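PDB 6PWI: putative hyaluronoglucosaminidase from Clostridium perfringens, which probably acts as a family 84 hexosaminidase, this chain being the part with the probable catalytic domain of a longer protein that is probably anchored to the cell wall. Local coordinates for residues 35-40 / 452-457; 171-176 / 442-447; 224-229 / 272-277. All blocks are in the same frame, centred on the assembly; numbering follows the deposited sequence.

Contact 1. Residues 35-40 / 452-457; sequences EIYPIP and DKSWKD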
loop_
_atom_site.group_PDB
_atom_site.type_symbol
_atom_site.label_atom_id
_atom_site.label_comp_id
_atom_site.label_asym_id
_atom_site.label_seq_id
_atom_site.Cartn_x
_atom_site.Cartn_y
_atom_site.Cartn_z
ATOM N N GLU A 35 -15.384 11.951 4.737
ATOM C CA GLU A 35 -14.703 10.676 4.570
ATOM C C GLU A 35 -13.195 10.915 4.644
ATOM O O GLU A 35 -12.624 11.595 3.792
ATOM C CB GLU A 35 -15.122 10.019 3.255
ATOM C CG GLU A 35 -14.318 8.785 2.902
ATOM C CD GLU A 35 -14.784 8.101 1.629
ATOM O OE1 GLU A 35 -15.921 7.584 1.620
ATOM O OE2 GLU A 35 -14.016 8.101 0.640
ATOM N N ILE A 36 -12.574 10.356 5.688
ATOM C CA ILE A 36 -11.143 10.474 5.905
ATOM C C ILE A 36 -10.540 9.077 6.029
ATOM O O ILE A 36 -10.981 8.280 6.855
ATOM C CB ILE A 36 -10.859 11.324 7.155
ATOM C CG1 ILE A 36 -11.414 12.740 7.003
ATOM C CG2 ILE A 36 -9.373 11.338 7.470
ATOM C CD1 ILE A 36 -11.570 13.469 8.314
ATOM N N TYR A 37 -9.522 8.803 5.200
ATOM C CA TYR A 37 -8.753 7.572 5.279
ATOM C C TYR A 37 -7.283 7.913 5.497
ATOM O O TYR A 37 -6.768 8.836 4.869
ATOM C CB TYR A 37 -8.923 6.740 4.006
ATOM C CG TYR A 37 -10.174 5.903 3.973
ATOM C CD1 TYR A 37 -10.223 4.681 4.626
ATOM C CD2 TYR A 37 -11.314 6.338 3.309
ATOM C CE1 TYR A 37 -11.374 3.909 4.613
ATOM C CE2 TYR A 37 -12.476 5.580 3.290
ATOM C CZ TYR A 37 -12.502 4.359 3.945
ATOM O OH TYR A 37 -13.628 3.583 3.938
ATOM N N PRO A 38 -6.545 7.179 6.361
ATOM C CA PRO A 38 -7.108 6.082 7.151
ATOM C C PRO A 38 -8.142 6.606 8.142
ATOM O O PRO A 38 -8.160 7.798 8.428
ATOM C CB PRO A 38 -5.891 5.543 7.919
ATOM C CG PRO A 38 -4.711 5.979 7.080
ATOM C CD PRO A 38 -5.104 7.357 6.589
ATOM N N ILE A 39 -8.997 5.704 8.644
ATOM C CA ILE A 39 -10.066 6.062 9.562
ATOM C C ILE A 39 -9.445 6.631 10.835
ATOM O O ILE A 39 -8.707 5.933 11.529
ATOM C CB ILE A 39 -10.970 4.850 9.876
ATOM C CG1 ILE A 39 -11.569 4.222 8.611
ATOM C CG2 ILE A 39 -12.042 5.238 10.886
ATOM C CD1 ILE A 39 -12.584 5.091 7.898
ATOM N N PRO A 40 -9.738 7.902 11.193
ATOM C CA PRO A 40 -9.125 8.519 12.367
ATOM C C PRO A 40 -9.547 7.748 13.611
ATOM O O PRO A 40 -10.642 7.190 13.662
ATOM C CB PRO A 40 -9.717 9.935 12.372
ATOM C CG PRO A 40 -10.130 10.152 10.938
ATOM C CD PRO A 40 -10.669 8.807 10.506
ATOM N N ASP A 452 -14.200 -4.489 3.434
ATOM C CA ASP A 452 -15.092 -4.368 2.284
ATOM C C ASP A 452 -15.283 -2.906 1.888
ATOM O O ASP A 452 -15.291 -2.580 0.701
ATOM C CB ASP A 452 -16.424 -5.098 2.500
ATOM C CG ASP A 452 -16.301 -6.616 2.550
ATOM O OD1 ASP A 452 -15.286 -7.140 2.059
ATOM O OD2 ASP A 452 -17.214 -7.268 3.089
ATOM N N LYS A 453 -15.443 -2.035 2.890
ATOM C CA LYS A 453 -15.784 -0.641 2.664
ATOM C C LYS A 453 -14.542 0.114 2.197
ATOM O O LYS A 453 -14.601 0.902 1.255
ATOM C CB LYS A 453 -16.392 -0.048 3.936
ATOM C CG LYS A 453 -16.831 1.403 3.831
ATOM C CD LYS A 453 -17.645 1.865 5.029
ATOM C CE LYS A 453 -17.579 3.358 5.270
ATOM N NZ LYS A 453 -17.673 4.099 3.992
ATOM N N SER A 454 -13.418 -0.152 2.867
ATOM C CA SER A 454 -12.139 0.464 2.568
ATOM C C SER A 454 -11.744 0.174 1.119
ATOM O O SER A 454 -11.349 1.070 0.380
ATOM C CB SER A 454 -11.104 -0.032 3.537
ATOM O OG SER A 454 -9.838 0.512 3.227
ATOM N N TRP A 455 -11.875 -1.094 0.723
ATOM C CA TRP A 455 -11.592 -1.514 -0.634
ATOM C C TRP A 455 -12.421 -0.695 -1.624
ATOM O O TRP A 455 -11.890 -0.131 -2.575
ATOM C CB TRP A 455 -11.846 -3.014 -0.754
ATOM C CG TRP A 455 -11.558 -3.600 -2.100
ATOM C CD1 TRP A 455 -10.412 -3.489 -2.835
ATOM C CD2 TRP A 455 -12.443 -4.433 -2.867
ATOM N NE1 TRP A 455 -10.523 -4.186 -4.008
ATOM C CE2 TRP A 455 -11.758 -4.776 -4.055
ATOM C CE3 TRP A 455 -13.742 -4.919 -2.662
ATOM C CZ2 TRP A 455 -12.336 -5.587 -5.032
ATOM C CZ3 TRP A 455 -14.313 -5.719 -3.627
ATOM C CH2 TRP A 455 -13.616 -6.046 -4.794
ATOM N N LYS A 456 -13.729 -0.606 -1.372
ATOM C CA LYS A 456 -14.633 0.089 -2.275
ATOM C C LYS A 456 -14.299 1.583 -2.317
ATOM O O LYS A 456 -14.318 2.203 -3.382
ATOM C CB LYS A 456 -16.084 -0.169 -1.854
ATOM C CG LYS A 456 -17.136 0.297 -2.848
ATOM C CD LYS A 456 -18.529 0.392 -2.276
ATOM C CE LYS A 456 -19.522 0.932 -3.286
ATOM N NZ LYS A 456 -20.815 1.285 -2.653
ATOM N N ASP A 457 -13.982 2.162 -1.152
ATOM C CA ASP A 457 -13.799 3.601 -1.064
ATOM C C ASP A 457 -12.505 4.017 -1.754
ATOM O O ASP A 457 -12.381 5.160 -2.183
ATOM C CB ASP A 457 -13.885 4.110 0.377
ATOM C CG ASP A 457 -15.283 4.027 0.967
ATOM O OD1 ASP A 457 -16.252 3.942 0.179
ATOM O OD2 ASP A 457 -15.391 4.031 2.212
#

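Contact 2. Residues 171-176 / 442-447; sequences IEDYSD and YGWNRA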
loop_
_atom_site.group_PDB
_atom_site.type_symbol
_atom_site.label_atom_id
_atom_site.label_comp_id
_atom_site.label_asym_id
_atom_site.label_seq_id
_atom_site.Cartn_x
_atom_site.Cartn_y
_atom_site.Cartn_z
ATOM N N ILE A 171 -10.275 16.281 15.622
ATOM C CA ILE A 171 -9.690 14.975 15.369
ATOM C C ILE A 171 -8.635 14.726 16.442
ATOM O O ILE A 171 -7.750 15.554 16.638
ATOM C CB ILE A 171 -9.070 14.894 13.954
ATOM C CG1 ILE A 171 -10.091 15.148 12.844
ATOM C CG2 ILE A 171 -8.355 13.566 13.748
ATOM C CD1 ILE A 171 -9.474 15.326 11.476
ATOM N N GLU A 172 -8.740 13.586 17.129
ATOM C CA GLU A 172 -7.678 13.142 18.017
ATOM C C GLU A 172 -7.122 11.828 17.474
ATOM O O GLU A 172 -7.699 10.766 17.708
ATOM C CB GLU A 172 -8.186 12.998 19.455
ATOM C CG GLU A 172 -8.672 14.304 20.070
ATOM C CD GLU A 172 -9.579 14.135 21.282
ATOM O OE1 GLU A 172 -10.829 14.155 21.104
ATOM O OE2 GLU A 172 -9.039 13.984 22.406
ATOM N N ASP A 173 -6.004 11.908 16.743
ATOM C CA ASP A 173 -5.590 10.799 15.900
ATOM C C ASP A 173 -4.225 10.266 16.326
ATOM O O ASP A 173 -3.417 10.976 16.926
ATOM C CB ASP A 173 -5.624 11.182 14.419
ATOM C CG ASP A 173 -5.993 10.030 13.500
ATOM O OD1 ASP A 173 -6.070 8.871 13.990
ATOM O OD2 ASP A 173 -6.202 10.292 12.301
ATOM N N TYR A 174 -3.997 8.991 16.004
ATOM C CA TYR A 174 -2.709 8.346 16.198
ATOM C C TYR A 174 -2.665 7.050 15.392
ATOM O O TYR A 174 -3.685 6.599 14.878
ATOM C CB TYR A 174 -2.462 8.082 17.684
ATOM C CG TYR A 174 -3.420 7.100 18.305
ATOM C CD1 TYR A 174 -3.197 5.734 18.228
ATOM C CD2 TYR A 174 -4.548 7.546 18.981
ATOM C CE1 TYR A 174 -4.082 4.834 18.803
ATOM C CE2 TYR A 174 -5.437 6.661 19.568
ATOM C CZ TYR A 174 -5.203 5.302 19.474
ATOM O OH TYR A 174 -6.085 4.438 20.053
ATOM N N SER A 175 -1.472 6.458 15.298
ATOM C CA SER A 175 -1.277 5.239 14.538
ATOM C C SER A 175 -1.120 4.055 15.484
ATOM O O SER A 175 -0.430 4.152 16.494
ATOM C CB SER A 175 -0.087 5.344 13.632
ATOM O OG SER A 175 0.066 4.148 12.877
ATOM N N ASP A 176 -1.760 2.939 15.121
ATOM C CA ASP A 176 -1.578 1.686 15.831
ATOM C C ASP A 176 -0.181 1.146 15.542
ATOM O O ASP A 176 0.468 0.631 16.442
ATOM C CB ASP A 176 -2.695 0.692 15.510
ATOM C CG ASP A 176 -3.994 1.034 16.219
ATOM O OD1 ASP A 176 -3.929 1.339 17.436
ATOM O OD2 ASP A 176 -5.057 1.017 15.548
ATOM N N TYR A 442 -5.245 -0.019 7.277
ATOM C CA TYR A 442 -5.103 -1.040 8.299
ATOM C C TYR A 442 -3.932 -0.717 9.223
ATOM O O TYR A 442 -4.026 -0.897 10.433
ATOM C CB TYR A 442 -4.929 -2.417 7.656
ATOM C CG TYR A 442 -4.633 -3.543 8.615
ATOM C CD1 TYR A 442 -5.572 -3.965 9.547
ATOM C CD2 TYR A 442 -3.417 -4.204 8.587
ATOM C CE1 TYR A 442 -5.311 -5.008 10.423
ATOM C CE2 TYR A 442 -3.143 -5.256 9.447
ATOM C CZ TYR A 442 -4.092 -5.658 10.368
ATOM O OH TYR A 442 -3.819 -6.687 11.220
ATOM N N GLY A 443 -2.825 -0.252 8.638
ATOM C CA GLY A 443 -1.613 0.012 9.396
ATOM C C GLY A 443 -1.816 1.127 10.416
ATOM O O GLY A 443 -1.268 1.056 11.519
ATOM N N TRP A 444 -2.616 2.134 10.033
ATOM C CA TRP A 444 -2.879 3.299 10.862
ATOM C C TRP A 444 -3.885 2.963 11.967
ATOM O O TRP A 444 -3.600 3.189 13.147
ATOM C CB TRP A 444 -3.338 4.496 10.017
ATOM C CG TRP A 444 -3.590 5.730 10.832
ATOM C CD1 TRP A 444 -4.767 6.100 11.412
ATOM C CD2 TRP A 444 -2.637 6.750 11.184
ATOM N NE1 TRP A 444 -4.616 7.275 12.097
ATOM C CE2 TRP A 444 -3.321 7.700 11.976
ATOM C CE3 TRP A 444 -1.277 6.960 10.909
ATOM C CZ2 TRP A 444 -2.691 8.835 12.496
ATOM C CZ3 TRP A 444 -0.654 8.078 11.426
ATOM C CH2 TRP A 444 -1.353 9.004 12.205
ATOM N N ASN A 445 -5.047 2.422 11.565
ATOM C CA ASN A 445 -6.155 2.140 12.464
ATOM C C ASN A 445 -6.612 0.698 12.262
ATOM O O ASN A 445 -7.373 0.423 11.337
ATOM C CB ASN A 445 -7.335 3.086 12.206
ATOM C CG ASN A 445 -8.481 2.928 13.189
ATOM O OD1 ASN A 445 -8.675 1.863 13.773
ATOM N ND2 ASN A 445 -9.256 3.986 13.376
ATOM N N ARG A 446 -6.181 -0.198 13.159
ATOM C CA ARG A 446 -6.415 -1.622 12.992
ATOM C C ARG A 446 -7.864 -2.004 13.291
ATOM O O ARG A 446 -8.503 -2.667 12.480
ATOM C CB ARG A 446 -5.427 -2.438 13.825
ATOM C CG ARG A 446 -4.092 -2.647 13.133
ATOM C CD ARG A 446 -3.142 -3.223 14.156
ATOM N NE ARG A 446 -1.760 -2.809 13.985
ATOM C CZ ARG A 446 -0.839 -2.934 14.939
ATOM N NH1 ARG A 446 -1.181 -3.441 16.116
ATOM N NH2 ARG A 446 0.411 -2.548 14.720
ATOM N N ALA A 447 -8.377 -1.616 14.460
ATOM C CA ALA A 447 -9.675 -2.111 14.896
ATOM C C ALA A 447 -10.783 -1.667 13.940
ATOM O O ALA A 447 -11.719 -2.428 13.691
ATOM C CB ALA A 447 -9.961 -1.697 16.318
HETATM O O HOH W 1 -7.009 -0.213 16.576
#

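Contact 3. Residues 224-229 / 272-277; sequences KWREPY and KADLEK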
loop_
_atom_site.group_PDB
_atom_site.type_symbol
_atom_site.label_atom_id
_atom_site.label_comp_id
_atom_site.label_asym_id
_atom_site.label_seq_id
_atom_site.Cartn_x
_atom_site.Cartn_y
_atom_site.Cartn_z
ATOM N N LYS A 224 27.940 -5.772 -5.171
ATOM C CA LYS A 224 28.864 -4.662 -5.327
ATOM C C LYS A 224 28.578 -3.614 -4.255
ATOM O O LYS A 224 28.734 -2.420 -4.497
ATOM C CB LYS A 224 28.756 -4.041 -6.727
ATOM C CG LYS A 224 29.201 -4.912 -7.897
ATOM C CD LYS A 224 29.604 -4.083 -9.104
ATOM C CE LYS A 224 29.850 -4.889 -10.363
ATOM N NZ LYS A 224 28.585 -5.212 -11.068
ATOM N N TRP A 225 28.175 -4.070 -3.062
ATOM C CA TRP A 225 27.795 -3.149 -2.001
ATOM C C TRP A 225 28.979 -2.300 -1.545
ATOM O O TRP A 225 28.778 -1.215 -1.004
ATOM C CB TRP A 225 27.116 -3.864 -0.826
ATOM C CG TRP A 225 27.973 -4.841 -0.080
ATOM C CD1 TRP A 225 27.984 -6.197 -0.239
ATOM C CD2 TRP A 225 28.917 -4.555 0.970
ATOM N NE1 TRP A 225 28.873 -6.773 0.630
ATOM C CE2 TRP A 225 29.465 -5.792 1.382
ATOM C CE3 TRP A 225 29.364 -3.385 1.598
ATOM C CZ2 TRP A 225 30.427 -5.885 2.390
ATOM C CZ3 TRP A 225 30.311 -3.478 2.596
ATOM C CH2 TRP A 225 30.837 -4.712 2.984
ATOM N N ARG A 226 30.202 -2.798 -1.777
ATOM C CA ARG A 226 31.408 -2.107 -1.349
ATOM C C ARG A 226 31.619 -0.848 -2.186
ATOM O O ARG A 226 32.026 0.186 -1.657
ATOM C CB ARG A 226 32.621 -3.036 -1.424
ATOM C CG ARG A 226 32.759 -3.947 -0.217
ATOM C CD ARG A 226 33.695 -5.087 -0.549
ATOM N NE ARG A 226 33.792 -5.988 0.590
ATOM C CZ ARG A 226 33.303 -7.223 0.623
ATOM N NH1 ARG A 226 32.698 -7.722 -0.441
ATOM N NH2 ARG A 226 33.434 -7.959 1.714
ATOM N N GLU A 227 31.311 -0.951 -3.483
ATOM C CA GLU A 227 31.597 0.099 -4.445
ATOM C C GLU A 227 30.556 1.211 -4.341
ATOM O O GLU A 227 29.359 0.940 -4.299
ATOM C CB GLU A 227 31.639 -0.496 -5.853
ATOM C CG GLU A 227 32.597 -1.674 -5.961
ATOM C CD GLU A 227 32.610 -2.404 -7.294
ATOM O OE1 GLU A 227 32.000 -1.893 -8.265
ATOM O OE2 GLU A 227 33.232 -3.487 -7.361
ATOM N N PRO A 228 30.965 2.500 -4.301
ATOM C CA PRO A 228 30.002 3.599 -4.353
ATOM C C PRO A 228 29.110 3.504 -5.592
ATOM O O PRO A 228 29.516 2.971 -6.622
ATOM C CB PRO A 228 30.889 4.855 -4.417
ATOM C CG PRO A 228 32.209 4.426 -3.808
ATOM C CD PRO A 228 32.358 2.964 -4.174
ATOM N N TYR A 229 27.876 4.004 -5.469
ATOM C CA TYR A 229 26.970 4.152 -6.596
ATOM C C TYR A 229 27.616 5.088 -7.616
ATOM O O TYR A 229 28.203 6.094 -7.230
ATOM C CB TYR A 229 25.645 4.775 -6.132
ATOM C CG TYR A 229 24.566 3.819 -5.682
ATOM C CD1 TYR A 229 23.807 3.112 -6.605
ATOM C CD2 TYR A 229 24.276 3.645 -4.338
ATOM C CE1 TYR A 229 22.805 2.239 -6.208
ATOM C CE2 TYR A 229 23.280 2.773 -3.923
ATOM C CZ TYR A 229 22.541 2.066 -4.860
ATOM O OH TYR A 229 21.564 1.195 -4.465
ATOM N N LYS A 272 37.456 -4.887 10.235
ATOM C CA LYS A 272 37.593 -3.439 10.339
ATOM C C LYS A 272 37.631 -2.825 8.940
ATOM O O LYS A 272 37.073 -1.752 8.718
ATOM C CB LYS A 272 38.823 -3.033 11.160
ATOM N N ALA A 273 38.284 -3.526 8.002
ATOM C CA ALA A 273 38.410 -3.052 6.631
ATOM C C ALA A 273 37.028 -2.999 5.981
ATOM O O ALA A 273 36.699 -2.030 5.293
ATOM C CB ALA A 273 39.377 -3.919 5.857
ATOM N N ASP A 274 36.217 -4.033 6.252
ATOM C CA ASP A 274 34.897 -4.180 5.665
ATOM C C ASP A 274 33.887 -3.254 6.347
ATOM O O ASP A 274 32.956 -2.771 5.703
ATOM C CB ASP A 274 34.477 -5.652 5.602
ATOM C CG ASP A 274 34.793 -6.319 4.272
ATOM O OD1 ASP A 274 35.042 -5.585 3.284
ATOM O OD2 ASP A 274 34.779 -7.568 4.226
ATOM N N LEU A 275 34.076 -2.990 7.645
ATOM C CA LEU A 275 33.183 -2.082 8.351
ATOM C C LEU A 275 33.368 -0.656 7.838
ATOM O O LEU A 275 32.427 0.137 7.863
ATOM C CB LEU A 275 33.416 -2.169 9.862
ATOM C CG LEU A 275 32.532 -1.243 10.698
ATOM C CD1 LEU A 275 31.064 -1.608 10.544
ATOM C CD2 LEU A 275 32.939 -1.249 12.163
ATOM N N GLU A 276 34.584 -0.346 7.369
ATOM C CA GLU A 276 34.906 0.968 6.830
ATOM C C GLU A 276 34.094 1.215 5.561
ATOM O O GLU A 276 33.612 2.325 5.330
ATOM C CB GLU A 276 36.401 1.077 6.520
ATOM C CG GLU A 276 37.249 1.481 7.715
ATOM C CD GLU A 276 38.706 1.817 7.416
ATOM O OE1 GLU A 276 39.046 2.029 6.226
ATOM O OE2 GLU A 276 39.501 1.871 8.379
ATOM N N LYS A 277 33.950 0.157 4.754
ATOM C CA LYS A 277 33.311 0.255 3.452
ATOM C C LYS A 277 31.798 0.379 3.610
ATOM O O LYS A 277 31.190 1.236 2.970
ATOM C CB LYS A 277 33.706 -0.919 2.551
ATOM C CG LYS A 277 35.185 -1.260 2.600
ATOM C CD LYS A 277 35.819 -1.472 1.256
ATOM C CE LYS A 277 37.316 -1.657 1.387
ATOM N NZ LYS A 277 37.829 -2.565 0.339
HETATM O O HOH W 2 32.085 1.739 0.456
#

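Contact 1. Residues 35-40 / 452-457
Tyr37 reaches across to helix 451-462 and hydrogen-bonds Asp457. Its OH donates to Asp457 OD2 at 2.5 Å and meets the anti lone pair of that oxygen. The ring and carboxylate planes stand 62° apart, and OD2 sits at the ring edge. Lys453, one helical turn earlier, uses the syn lone pair of the same oxygen. Its NZ lies 2.9 Å from Asp457 OD2 and forms a salt bridge. The lysine chain bends at its last torsion (chi4 42°), which turns NZ toward the carboxylate. Two donors thus hold OD2 from its two sides and should limit rotation of the group.

A second acid, Glu35, lies near the same carboxylate. Glu35 OE1 comes to 3.6 Å from Asp457 OD2, a like-charge pair. Lys453 NZ is 4.6 Å from Glu35 OE1, too far for a salt bridge, but its charge probably eases this repulsion. Glu35 OE2 is held by Lys460 in a salt bridge and by a hydrogen bond to Tyr461.

The remaining contact is van der Waals packing. The phenol end of Tyr37 rests on the helix, with OH 3.7 Å from Ser454 CA and 3.9 Å from Lys453 CG.

The 35-40 loop has a cis peptide before Pro38 and leads into strand 43-46 of the N-terminal domain. Pro38 packs on Asp441 and Trp444 of helix 433-444, and Pro40 on strand 165-175. Helix 451-462 follows helix 433-444 in the chain, and Asp441 bonds to both Ile39 N and Ser454 OG.

Contact 2. Residues 171-176 / 442-447
Ser175 and Trp444 bring strand 165-175 against the end of helix 433-444, with CA atoms 4.5 Å apart, and Asp176 N donates to Trp444 O at 2.7 Å. Beyond the helix end, Arg446 N bonds to the anti lone pair of Asp176 OD2 at 2.9 Å. A water links Asp176 OD2 to Ala447 N, so this carboxylate oxygen ties together the turn that follows the helix.

Trp444 is the main side chain. With CG anti to its backbone N (chi1 -179°), the indole swings back along the strand. NE1 donates to Asp173 OD1 at 2.9 Å. The acceptor lies almost in the indole plane, but the N-H arrives from above the carboxylate plane, 45° out of it. Tyr174 N reaches the same oxygen from the same face, and Gln41 N is a further partner.

One indole face lies against the strand backbone. Tyr174 C sits over its rim. Ser175 CB makes a CH-pi contact, 3.7 Å from the centroid of the six-membered ring. Ser175 OG itself bonds to Gly177 O.

Asp176 CB also lies over one face of the Arg446 guanidinium. Arg446 NH2 bonds to Phe418 O, and the group makes a cation-pi contact with the Phe418 ring.

Strand 165-175 is the last strand of the N-terminal domain's mixed sheet. Soon after it the chain enters 179-184, the first barrel strand. Helix 433-444 follows the eighth barrel strand, 418-423. The contact is therefore a buried junction between the N-terminal domain and the (beta/alpha)8 barrel of this family 84 enzyme.

Contact 3. Residues 224-229 / 272-277
Arg226 and Asp274 form a salt bridge between two parts of the (beta/alpha)8 barrel. The 224-229 loop follows the second barrel strand, 210-213, and runs toward helix 231-247. Asp274 and Lys277 lie on helix 268-286, which comes after the third strand, 250-255.

Arg226 grips Asp274 side-on, with one nitrogen to each oxygen. NE donates to Asp274 OD1 at 3.0 Å, and NH2 donates to Asp274 OD2 at 2.9 Å. Both oxygens lie close to the guanidinium plane. The carboxylate is not flat against it, since the two planes are 39° apart. Each N-H therefore meets its oxygen from above the carboxylate plane. The arginine chain runs extended from CG to NE, which carries the charged end out to the helix.

Both partners are also bound to the neighbouring loop. Arg226 NH1 bonds to Asp261 O, and Asp274 OD2 accepts from Asn264 N. The ion pair thus joins three pieces of chain, and these bonds fix the orientation of the guanidinium. Trp225 covers one face of that group: Trp225 CZ2 lies 3.6 Å above the plane of the Arg226 guanidinium, over its centre. The far edge of the indole points at the helix, with CH2 4.0 Å from Asp274 O. The Trp225 side chain is about 9 Å from that of Asp299, the predicted proton donor.

Lys277 contributes its aliphatic part. Its CD is 4.2 Å from Arg226 CG, and its CB lies near Trp225 CZ3. A water joins the two backbones, donating to Arg226 O at 2.6 Å and to Lys277 O at 2.7 Å.

Overall arrangement
Contacts 1 and 2 join the same two domains through different, neighbouring elements. Both tie the N-terminal domain to the helices that follow the last barrel strand, and their centres are 12 Å apart. They touch directly: Asn445 ND2 probably bonds to Ile39 O at 2.7 Å. Contact 2 is the buried one and relies on a backbone bond, two aspartate acceptors and a tryptophan face. Contacts 1 and 3 are both partly buried and more charged. Contact 3 stands apart, about 27 Å from contact 2 between nearest atoms and farther from the chain centre. It links elements within the barrel, nearer the predicted proton donor, through a two-point ion pair and a bridging water.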